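Local coordinates for putative uncharacterized protein (Chaetomium thermophilum, PDB 5T8V) that probably loads cohesin onto chromatin, this chain being the HEAT-repeat C-terminal part of the protein, at residues 1050-1053 with 1054-1058; 1033-1036 with 1037-1041; 1119-1122 with 1123-1127; 1019-1022 with 1023-1026. One frame throughout, in Å; residues are numbered along the deposited sequence.

Contact 1 (1050-1053 with 1054-1058)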
loop_
_atom_site.group_PDB
_atom_site.type_symbol
_atom_site.label_atom_id
_atom_site.label_comp_id
_atom_site.label_asym_id
_atom_site.label_seq_id
_atom_site.Cartn_x
_atom_site.Cartn_y
_atom_site.Cartn_z
ATOM N N ALA A 1050 8.418 36.555 57.473
ATOM C CA ALA A 1050 7.828 35.712 58.507
ATOM C C ALA A 1050 6.308 35.779 58.485
ATOM O O ALA A 1050 5.635 34.837 58.917
ATOM C CB ALA A 1050 8.353 36.128 59.882
ATOM N N ASN A 1051 5.752 36.878 57.974
ATOM C CA ASN A 1051 4.308 37.064 58.001
ATOM C C ASN A 1051 3.588 36.096 57.068
ATOM O O ASN A 1051 2.444 35.716 57.342
ATOM C CB ASN A 1051 3.977 38.509 57.628
ATOM C CG ASN A 1051 2.617 38.944 58.128
ATOM O OD1 ASN A 1051 1.988 38.261 58.936
ATOM N ND2 ASN A 1051 2.156 40.095 57.653
ATOM N N VAL A 1052 4.228 35.680 55.978
ATOM C CA VAL A 1052 3.561 34.909 54.930
ATOM C C VAL A 1052 3.928 33.429 54.990
ATOM O O VAL A 1052 3.052 32.566 54.926
ATOM C CB VAL A 1052 3.869 35.512 53.540
ATOM C CG1 VAL A 1052 5.338 35.363 53.172
ATOM C CG2 VAL A 1052 2.989 34.877 52.478
ATOM N N TYR A 1053 5.219 33.102 55.111
ATOM C CA TYR A 1053 5.592 31.695 55.027
ATOM C C TYR A 1053 5.149 30.903 56.249
ATOM O O TYR A 1053 5.147 29.669 56.194
ATOM C CB TYR A 1053 7.103 31.533 54.796
ATOM C CG TYR A 1053 8.021 31.950 55.929
ATOM C CD1 TYR A 1053 8.087 31.220 57.110
ATOM C CD2 TYR A 1053 8.864 33.045 55.792
ATOM C CE1 TYR A 1053 8.936 31.592 58.136
ATOM C CE2 TYR A 1053 9.721 33.424 56.811
ATOM C CZ TYR A 1053 9.753 32.692 57.981
ATOM O OH TYR A 1053 10.602 33.064 58.998
ATOM N N THR A 1054 4.774 31.571 57.342
ATOM C CA THR A 1054 4.077 30.873 58.416
ATOM C C THR A 1054 2.694 30.434 57.954
ATOM O O THR A 1054 2.222 29.351 58.319
ATOM C CB THR A 1054 3.970 31.765 59.654
ATOM O OG1 THR A 1054 3.296 32.986 59.318
ATOM C CG2 THR A 1054 5.353 32.083 60.209
ATOM N N ALA A 1055 2.038 31.261 57.137
ATOM C CA ALA A 1055 0.742 30.889 56.585
ATOM C C ALA A 1055 0.887 29.808 55.523
ATOM O O ALA A 1055 0.030 28.926 55.411
ATOM C CB ALA A 1055 0.042 32.119 56.009
ATOM N N PHE A 1056 1.961 29.857 54.730
ATOM C CA PHE A 1056 2.200 28.796 53.755
ATOM C C PHE A 1056 2.495 27.473 54.453
ATOM O O PHE A 1056 1.906 26.437 54.118
ATOM C CB PHE A 1056 3.354 29.184 52.825
ATOM C CG PHE A 1056 2.999 30.236 51.799
ATOM C CD1 PHE A 1056 1.732 30.800 51.748
ATOM C CD2 PHE A 1056 3.942 30.653 50.871
ATOM C CE1 PHE A 1056 1.420 31.757 50.800
ATOM C CE2 PHE A 1056 3.633 31.611 49.922
ATOM C CZ PHE A 1056 2.372 32.162 49.887
ATOM N N GLN A 1057 3.406 27.486 55.428
ATOM C CA GLN A 1057 3.661 26.284 56.213
ATOM C C GLN A 1057 2.379 25.771 56.856
ATOM O O GLN A 1057 2.136 24.560 56.892
ATOM C CB GLN A 1057 4.719 26.563 57.282
ATOM C CG GLN A 1057 6.155 26.436 56.792
ATOM C CD GLN A 1057 6.544 25.002 56.481
ATOM O OE1 GLN A 1057 5.699 24.107 56.458
ATOM N NE2 GLN A 1057 7.832 24.779 56.243
ATOM N N GLN A 1058 1.548 26.680 57.371
ATOM C CA GLN A 1058 0.266 26.269 57.933
ATOM C C GLN A 1058 -0.592 25.579 56.881
ATOM O O GLN A 1058 -1.219 24.548 57.155
ATOM C CB GLN A 1058 -0.462 27.485 58.508
ATOM C CG GLN A 1058 -1.696 27.144 59.334
ATOM C CD GLN A 1058 -1.384 26.290 60.552
ATOM O OE1 GLN A 1058 -2.161 25.407 60.914
ATOM N NE2 GLN A 1058 -0.251 26.552 61.195
#

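Contact 2 (1033-1036 with 1037-1041)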
loop_
_atom_site.group_PDB
_atom_site.type_symbol
_atom_site.label_atom_id
_atom_site.label_comp_id
_atom_site.label_asym_id
_atom_site.label_seq_id
_atom_site.Cartn_x
_atom_site.Cartn_y
_atom_site.Cartn_z
ATOM N N LEU A 1033 -5.420 33.686 50.894
ATOM C CA LEU A 1033 -4.208 33.073 50.364
ATOM C C LEU A 1033 -4.059 33.357 48.875
ATOM O O LEU A 1033 -2.946 33.579 48.384
ATOM C CB LEU A 1033 -4.224 31.570 50.637
ATOM C CG LEU A 1033 -3.994 31.214 52.108
ATOM C CD1 LEU A 1033 -4.410 29.784 52.380
ATOM C CD2 LEU A 1033 -2.536 31.429 52.499
ATOM N N ASP A 1034 -5.172 33.356 48.138
ATOM C CA ASP A 1034 -5.130 33.738 46.731
ATOM C C ASP A 1034 -4.582 35.151 46.574
ATOM O O ASP A 1034 -3.704 35.405 45.740
ATOM C CB ASP A 1034 -6.531 33.631 46.125
ATOM C CG ASP A 1034 -6.521 33.690 44.610
ATOM O OD1 ASP A 1034 -5.487 34.082 44.031
ATOM O OD2 ASP A 1034 -7.554 33.346 43.995
ATOM N N CYS A 1035 -5.087 36.084 47.382
ATOM C CA CYS A 1035 -4.630 37.467 47.320
ATOM C C CYS A 1035 -3.130 37.564 47.580
ATOM O O CYS A 1035 -2.372 38.073 46.744
ATOM C CB CYS A 1035 -5.413 38.309 48.328
ATOM S SG CYS A 1035 -4.786 39.982 48.561
ATOM N N VAL A 1036 -2.678 37.077 48.739
ATOM C CA VAL A 1036 -1.257 37.176 49.070
ATOM C C VAL A 1036 -0.402 36.480 48.019
ATOM O O VAL A 1036 0.735 36.896 47.762
ATOM C CB VAL A 1036 -0.986 36.607 50.477
ATOM C CG1 VAL A 1036 -1.384 35.155 50.549
ATOM C CG2 VAL A 1036 0.479 36.777 50.852
ATOM N N GLY A 1037 -0.914 35.410 47.410
ATOM C CA GLY A 1037 -0.164 34.750 46.352
ATOM C C GLY A 1037 -0.013 35.629 45.124
ATOM O O GLY A 1037 1.086 35.772 44.573
ATOM N N LEU A 1038 -1.120 36.233 44.677
ATOM C CA LEU A 1038 -1.063 37.156 43.547
ATOM C C LEU A 1038 -0.109 38.310 43.826
ATOM O O LEU A 1038 0.613 38.760 42.929
ATOM C CB LEU A 1038 -2.464 37.687 43.238
ATOM C CG LEU A 1038 -3.487 36.667 42.739
ATOM C CD1 LEU A 1038 -4.898 37.127 43.067
ATOM C CD2 LEU A 1038 -3.329 36.457 41.246
ATOM N N VAL A 1039 -0.096 38.807 45.062
ATOM C CA VAL A 1039 0.803 39.903 45.409
ATOM C C VAL A 1039 2.252 39.436 45.360
ATOM O O VAL A 1039 3.113 40.085 44.755
ATOM C CB VAL A 1039 0.443 40.474 46.792
ATOM C CG1 VAL A 1039 1.463 41.520 47.232
ATOM C CG2 VAL A 1039 -0.956 41.072 46.769
ATOM N N CYS A 1040 2.541 38.299 45.996
ATOM C CA CYS A 1040 3.923 37.850 46.127
ATOM C C CYS A 1040 4.524 37.482 44.777
ATOM O O CYS A 1040 5.710 37.733 44.535
ATOM C CB CYS A 1040 3.999 36.661 47.082
ATOM S SG CYS A 1040 3.628 37.066 48.799
ATOM N N GLN A 1041 3.729 36.886 43.882
ATOM C CA GLN A 1041 4.292 36.428 42.616
ATOM C C GLN A 1041 4.912 37.576 41.828
ATOM O O GLN A 1041 5.841 37.355 41.043
ATOM C CB GLN A 1041 3.222 35.718 41.784
ATOM C CG GLN A 1041 2.307 36.633 40.989
ATOM C CD GLN A 1041 1.318 35.861 40.148
ATOM O OE1 GLN A 1041 1.232 36.059 38.937
ATOM N NE2 GLN A 1041 0.566 34.969 40.784
#

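Contact 3 (1119-1122 with 1123-1127)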
loop_
_atom_site.group_PDB
_atom_site.type_symbol
_atom_site.label_atom_id
_atom_site.label_comp_id
_atom_site.label_asym_id
_atom_site.label_seq_id
_atom_site.Cartn_x
_atom_site.Cartn_y
_atom_site.Cartn_z
ATOM N N SER A 1119 15.564 30.549 46.232
ATOM C CA SER A 1119 16.211 29.431 46.911
ATOM C C SER A 1119 15.698 29.275 48.336
ATOM O O SER A 1119 15.433 28.155 48.786
ATOM C CB SER A 1119 17.726 29.618 46.908
ATOM O OG SER A 1119 18.354 28.537 47.573
ATOM N N ALA A 1120 15.563 30.383 49.065
ATOM C CA ALA A 1120 15.036 30.328 50.425
ATOM C C ALA A 1120 13.720 29.559 50.470
ATOM O O ALA A 1120 13.610 28.506 51.117
ATOM C CB ALA A 1120 14.852 31.749 50.965
ATOM N N THR A 1121 12.704 30.068 49.770
ATOM C CA THR A 1121 11.392 29.434 49.855
ATOM C C THR A 1121 11.402 28.047 49.223
ATOM O O THR A 1121 10.749 27.124 49.726
ATOM C CB THR A 1121 10.339 30.322 49.201
ATOM O OG1 THR A 1121 10.791 30.732 47.904
ATOM C CG2 THR A 1121 10.083 31.541 50.061
ATOM N N THR A 1122 12.139 27.880 48.124
ATOM C CA THR A 1122 12.257 26.568 47.495
ATOM C C THR A 1122 12.714 25.521 48.502
ATOM O O THR A 1122 12.135 24.434 48.598
ATOM C CB THR A 1122 13.231 26.636 46.316
ATOM O OG1 THR A 1122 12.655 27.418 45.263
ATOM C CG2 THR A 1122 13.552 25.240 45.783
ATOM N N HIS A 1123 13.766 25.831 49.261
ATOM C CA HIS A 1123 14.257 24.875 50.244
ATOM C C HIS A 1123 13.261 24.689 51.379
ATOM O O HIS A 1123 13.065 23.565 51.857
ATOM C CB HIS A 1123 15.616 25.319 50.784
ATOM C CG HIS A 1123 16.771 24.840 49.962
ATOM N ND1 HIS A 1123 17.262 23.555 50.050
ATOM C CD2 HIS A 1123 17.528 25.468 49.031
ATOM C CE1 HIS A 1123 18.273 23.412 49.212
ATOM N NE2 HIS A 1123 18.456 24.559 48.582
ATOM N N ARG A 1124 12.614 25.769 51.827
ATOM C CA ARG A 1124 11.656 25.621 52.920
ATOM C C ARG A 1124 10.520 24.673 52.545
ATOM O O ARG A 1124 10.110 23.838 53.360
ATOM C CB ARG A 1124 11.096 26.979 53.333
ATOM C CG ARG A 1124 9.927 26.890 54.327
ATOM C CD ARG A 1124 10.188 27.679 55.589
ATOM N NE ARG A 1124 10.622 29.040 55.303
ATOM C CZ ARG A 1124 11.073 29.889 56.218
ATOM N NH1 ARG A 1124 11.155 29.523 57.492
ATOM N NH2 ARG A 1124 11.449 31.107 55.858
ATOM N N PHE A 1125 9.997 24.785 51.326
ATOM C CA PHE A 1125 8.788 24.062 50.946
ATOM C C PHE A 1125 9.049 22.845 50.065
ATOM O O PHE A 1125 8.089 22.190 49.639
ATOM C CB PHE A 1125 7.822 25.014 50.235
ATOM C CG PHE A 1125 7.438 26.208 51.062
ATOM C CD1 PHE A 1125 6.640 26.063 52.185
ATOM C CD2 PHE A 1125 7.874 27.477 50.717
ATOM C CE1 PHE A 1125 6.286 27.159 52.949
ATOM C CE2 PHE A 1125 7.522 28.575 51.476
ATOM C CZ PHE A 1125 6.727 28.416 52.595
ATOM N N LEU A 1126 10.314 22.511 49.796
ATOM C CA LEU A 1126 10.608 21.392 48.905
ATOM C C LEU A 1126 9.937 20.110 49.384
ATOM O O LEU A 1126 9.301 19.399 48.598
ATOM C CB LEU A 1126 12.120 21.190 48.793
ATOM C CG LEU A 1126 12.562 20.057 47.861
ATOM C CD1 LEU A 1126 12.172 20.354 46.420
ATOM C CD2 LEU A 1126 14.056 19.822 47.973
ATOM N N LYS A 1127 10.075 19.794 50.674
ATOM C CA LYS A 1127 9.502 18.556 51.195
ATOM C C LYS A 1127 7.997 18.499 50.955
ATOM O O LYS A 1127 7.466 17.469 50.524
ATOM C CB LYS A 1127 9.811 18.425 52.685
ATOM C CG LYS A 1127 11.297 18.345 53.003
ATOM C CD LYS A 1127 11.546 18.269 54.502
ATOM C CE LYS A 1127 13.028 18.138 54.819
ATOM N NZ LYS A 1127 13.284 18.076 56.288
#

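Contact 4 (1019-1022 with 1023-1026)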
loop_
_atom_site.group_PDB
_atom_site.type_symbol
_atom_site.label_atom_id
_atom_site.label_comp_id
_atom_site.label_asym_id
_atom_site.label_seq_id
_atom_site.Cartn_x
_atom_site.Cartn_y
_atom_site.Cartn_z
ATOM N N PHE A 1019 -5.908 36.579 57.775
ATOM C CA PHE A 1019 -7.098 35.775 57.543
ATOM C C PHE A 1019 -6.786 34.408 56.948
ATOM O O PHE A 1019 -7.715 33.635 56.692
ATOM C CB PHE A 1019 -8.065 36.525 56.624
ATOM C CG PHE A 1019 -8.485 37.871 57.149
ATOM C CD1 PHE A 1019 -8.370 38.186 58.493
ATOM C CD2 PHE A 1019 -8.998 38.819 56.293
ATOM C CE1 PHE A 1019 -8.759 39.426 58.962
ATOM C CE2 PHE A 1019 -9.388 40.058 56.753
ATOM C CZ PHE A 1019 -9.270 40.363 58.087
ATOM N N ALA A 1020 -5.512 34.095 56.720
ATOM C CA ALA A 1020 -5.127 32.764 56.275
ATOM C C ALA A 1020 -5.051 31.762 57.418
ATOM O O ALA A 1020 -4.825 30.575 57.163
ATOM C CB ALA A 1020 -3.775 32.821 55.562
ATOM N N ALA A 1021 -5.234 32.207 58.659
ATOM C CA ALA A 1021 -5.129 31.312 59.796
ATOM C C ALA A 1021 -6.290 30.319 59.802
ATOM O O ALA A 1021 -7.372 30.613 59.287
ATOM C CB ALA A 1021 -5.120 32.105 61.100
ATOM N N PRO A 1022 -6.094 29.133 60.385
ATOM C CA PRO A 1022 -7.192 28.153 60.441
ATOM C C PRO A 1022 -8.374 28.613 61.275
ATOM O O PRO A 1022 -9.445 28.002 61.185
ATOM C CB PRO A 1022 -6.527 26.912 61.052
ATOM C CG PRO A 1022 -5.368 27.444 61.821
ATOM C CD PRO A 1022 -4.880 28.638 61.057
ATOM N N SER A 1023 -8.216 29.667 62.078
ATOM C CA SER A 1023 -9.319 30.159 62.893
ATOM C C SER A 1023 -10.470 30.685 62.046
ATOM O O SER A 1023 -11.597 30.783 62.544
ATOM C CB SER A 1023 -8.820 31.257 63.831
ATOM O OG SER A 1023 -7.683 30.821 64.556
ATOM N N TRP A 1024 -10.213 31.024 60.788
ATOM C CA TRP A 1024 -11.237 31.533 59.891
ATOM C C TRP A 1024 -11.857 30.399 59.088
ATOM O O TRP A 1024 -11.267 29.322 58.954
ATOM C CB TRP A 1024 -10.632 32.566 58.944
ATOM C CG TRP A 1024 -10.044 33.747 59.649
ATOM C CD1 TRP A 1024 -8.757 33.889 60.077
ATOM C CD2 TRP A 1024 -10.724 34.955 60.011
ATOM N NE1 TRP A 1024 -8.593 35.112 60.682
ATOM C CE2 TRP A 1024 -9.785 35.785 60.655
ATOM C CE3 TRP A 1024 -12.035 35.416 59.854
ATOM C CZ2 TRP A 1024 -10.115 37.047 61.139
ATOM C CZ3 TRP A 1024 -12.360 36.669 60.335
ATOM C CH2 TRP A 1024 -11.405 37.471 60.971
ATOM N N PRO A 1025 -13.057 30.605 58.535
ATOM C CA PRO A 1025 -13.652 29.572 57.678
ATOM C C PRO A 1025 -12.887 29.406 56.376
ATOM O O PRO A 1025 -11.936 30.147 56.109
ATOM C CB PRO A 1025 -15.077 30.087 57.438
ATOM C CG PRO A 1025 -14.987 31.556 57.631
ATOM C CD PRO A 1025 -13.944 31.772 58.690
ATOM N N LEU A 1026 -13.294 28.439 55.555
ATOM C CA LEU A 1026 -12.565 28.161 54.324
ATOM C C LEU A 1026 -12.852 29.210 53.255
ATOM O O LEU A 1026 -11.944 29.608 52.514
ATOM C CB LEU A 1026 -12.922 26.762 53.816
ATOM C CG LEU A 1026 -11.862 26.029 52.989
ATOM C CD1 LEU A 1026 -10.597 25.790 53.801
ATOM C CD2 LEU A 1026 -12.415 24.708 52.481
#

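Contact 1 (1050-1053 with 1054-1058)
Val1052 lays its CG2 methyl over one face of the Phe1056 ring, one helical turn on. The methyl is 4.0 Å from the ring centroid and 21° off the normal, a CH-pi contact displaced toward the rim. CG2 of Val1052 stands anti to its own backbone N, and this carries the methyl forward to the phenyl. Phe1056 N donates to Val1052 O at 2.9 Å, an i to i+4 backbone bond. With an alanine in place of Phe1056, the Val1052 methyl would probably lose its aromatic cover and a gap would open on this buried face.

On another side of the helix, Thr1054 turns its hydroxyl back. OG1 lies between the backbone N and the carbonyl carbon (chi1 57°) and donates to Ala1050 O at 3.0 Å. Gln1057 N reaches Tyr1053 O at 2.9 Å. The Tyr1053 ring is engaged from outside by a cation-pi contact with Arg1124, and Phe1056 also touches Tyr1047. Side chains four apart meeting over i to i+4 bonds are characteristic of an alpha helix, here helix 1050-1062 of the HEAT-repeat solenoid.

Contact 2 (1033-1036 with 1037-1041)
Val1036 and Cys1040 meet one turn apart on a largely buried part of helix 1026-1042, in the HEAT-repeat solenoid. CG2 of Val1036 is 3.8 Å from SG of Cys1040. The methyl extends anti to its backbone N, while SG sits beside its own N (chi1 -68°), and the two ends come together on one flank. Cys1035 and Val1039 make a looser apolar pair, with SG to CG2 at 4.4 Å. On a third flank Asp1034 lies across Leu1038, its carboxylate oxygen OD1 against the CD1 methyl.

The backbone sets this spacing. Four successive i to i+4 bonds join the two segments, running from Gly1037 N, Leu1038 N, Val1039 N and Cys1040 N. Val1039 N is 2.9 Å from Cys1035 O. Gly1037 brings no side chain between these flanks, and its carbonyl oxygen accepts a hydrogen bond from Ser1074 on helix 1065-1086.

Farther out, Arg919 forms a salt bridge with OD2 of Asp1034, which helps to fix the turn of the carboxylate. Val1013 of helix 1009-1016 packs on both Val1036 and Val1039, and helix 969-986 covers Cys1035 and Leu1038. Leu1038 also folds over the main chain: its CG is 3.3 Å from Asp1034 O.

Contact 3 (1119-1122 with 1123-1127)
Three i to i+4 bonds hold the helix from Ser1119 to Phe1125: His1123 N to Ser1119 O, Arg1124 N to Ala1120 O and Phe1125 N to Thr1121 O, the last at 2.9 Å with an N-H...O angle of 154°. Ser1119 comes to the edge of the His1123 imidazole. Its OG lies in the ring plane, 3.5 Å from CD2, and is placed there by a chi1 of 180°, which sends it forward along the helix.

Thr1121 crosses the Phe1125 phenyl. Its CB is 4.0 Å from CE2 of Phe1125. The CG2 methyl is slightly farther from the same ring atom, and CD2 of the ring lies by Thr1121 O. One face of the phenyl also carries CG of Arg1124, 3.8 Å above the plane and over the ring centre. The threonine hydroxyls look back to the preceding turn: Thr1121 OG1 bonds Val1117 O, and Thr1122 OG1 bonds Ala1118 O.

The residues form part of helix 1115-1133, in the region of the Sister chromatid cohesion C-terminus family. Phe1125 packs on Tyr1053 and Gln1057 of helix 1050-1062 and meets the Phe1060 ring, while Thr1122 and Leu1126 face the loop residues Leu1156 and Val1157.

Contact 4 (1019-1022 with 1023-1026)
Trp1024 folds its indole back over Phe1019, and this is the tight part of the contact. CA of Phe1019 stands over the five-membered ring, 3.8 Å from its centroid, a CH-pi contact. Farther along, CD1 of Phe1019 is 3.4 Å from CZ2 of Trp1024. The phenyl and the six-membered ring are inclined at 59°, with centroids 4.6 Å apart. CG of Trp1024 lies beside its backbone N (chi1 -60°), which swings the indole back toward Phe1019. Phe973 and helix 940-960 enclose Phe1019 further.

The loose side is the bend itself. Ala1021 to Trp1024 form a type I beta turn, with Pro1022 and Ser1023 exposed at its corners. Trp1024 N closes it on Ala1021 O at 3.2 Å. Ala1021 CB only grazes CD1 of Trp1024, at 4.2 Å.

A serine in place of Trp1024 would probably strip one side of Phe1019 of its aromatic cover and lose the weak bond from NE1 to Pro1018 O.

The turn leads into helix 1026-1042, with Pro1025 as N-cap. Ala1020 O also accepts a bond from Arg1029 of that helix. Between the two segments the chemistry is mostly ring and apolar packing, which implies a bend held by its aromatic pair and one backbone bond.

Overall arrangement
Along the chain the order is contact 4, contact 2, contact 1, contact 3. Contact 4 is the loop leading into helix 1026-1042, which bears contact 2. Contact 1 follows on helix 1050-1062 and contact 3 on helix 1115-1133. Contact 1 is the hub. Its centre lies about 12 Å from those of contacts 2 and 3 and about 13 Å from that of contact 4, and it touches all three. Contacts 2 and 4 also touch, through Leu1033 CD2 and Ala1020 CB, 3.6 Å apart. Contacts 3 and 4 are the most distant, with centres about 23 Å apart. Together they tie these three helices and the loop before the first into one packed part of the HEAT-repeat solenoid.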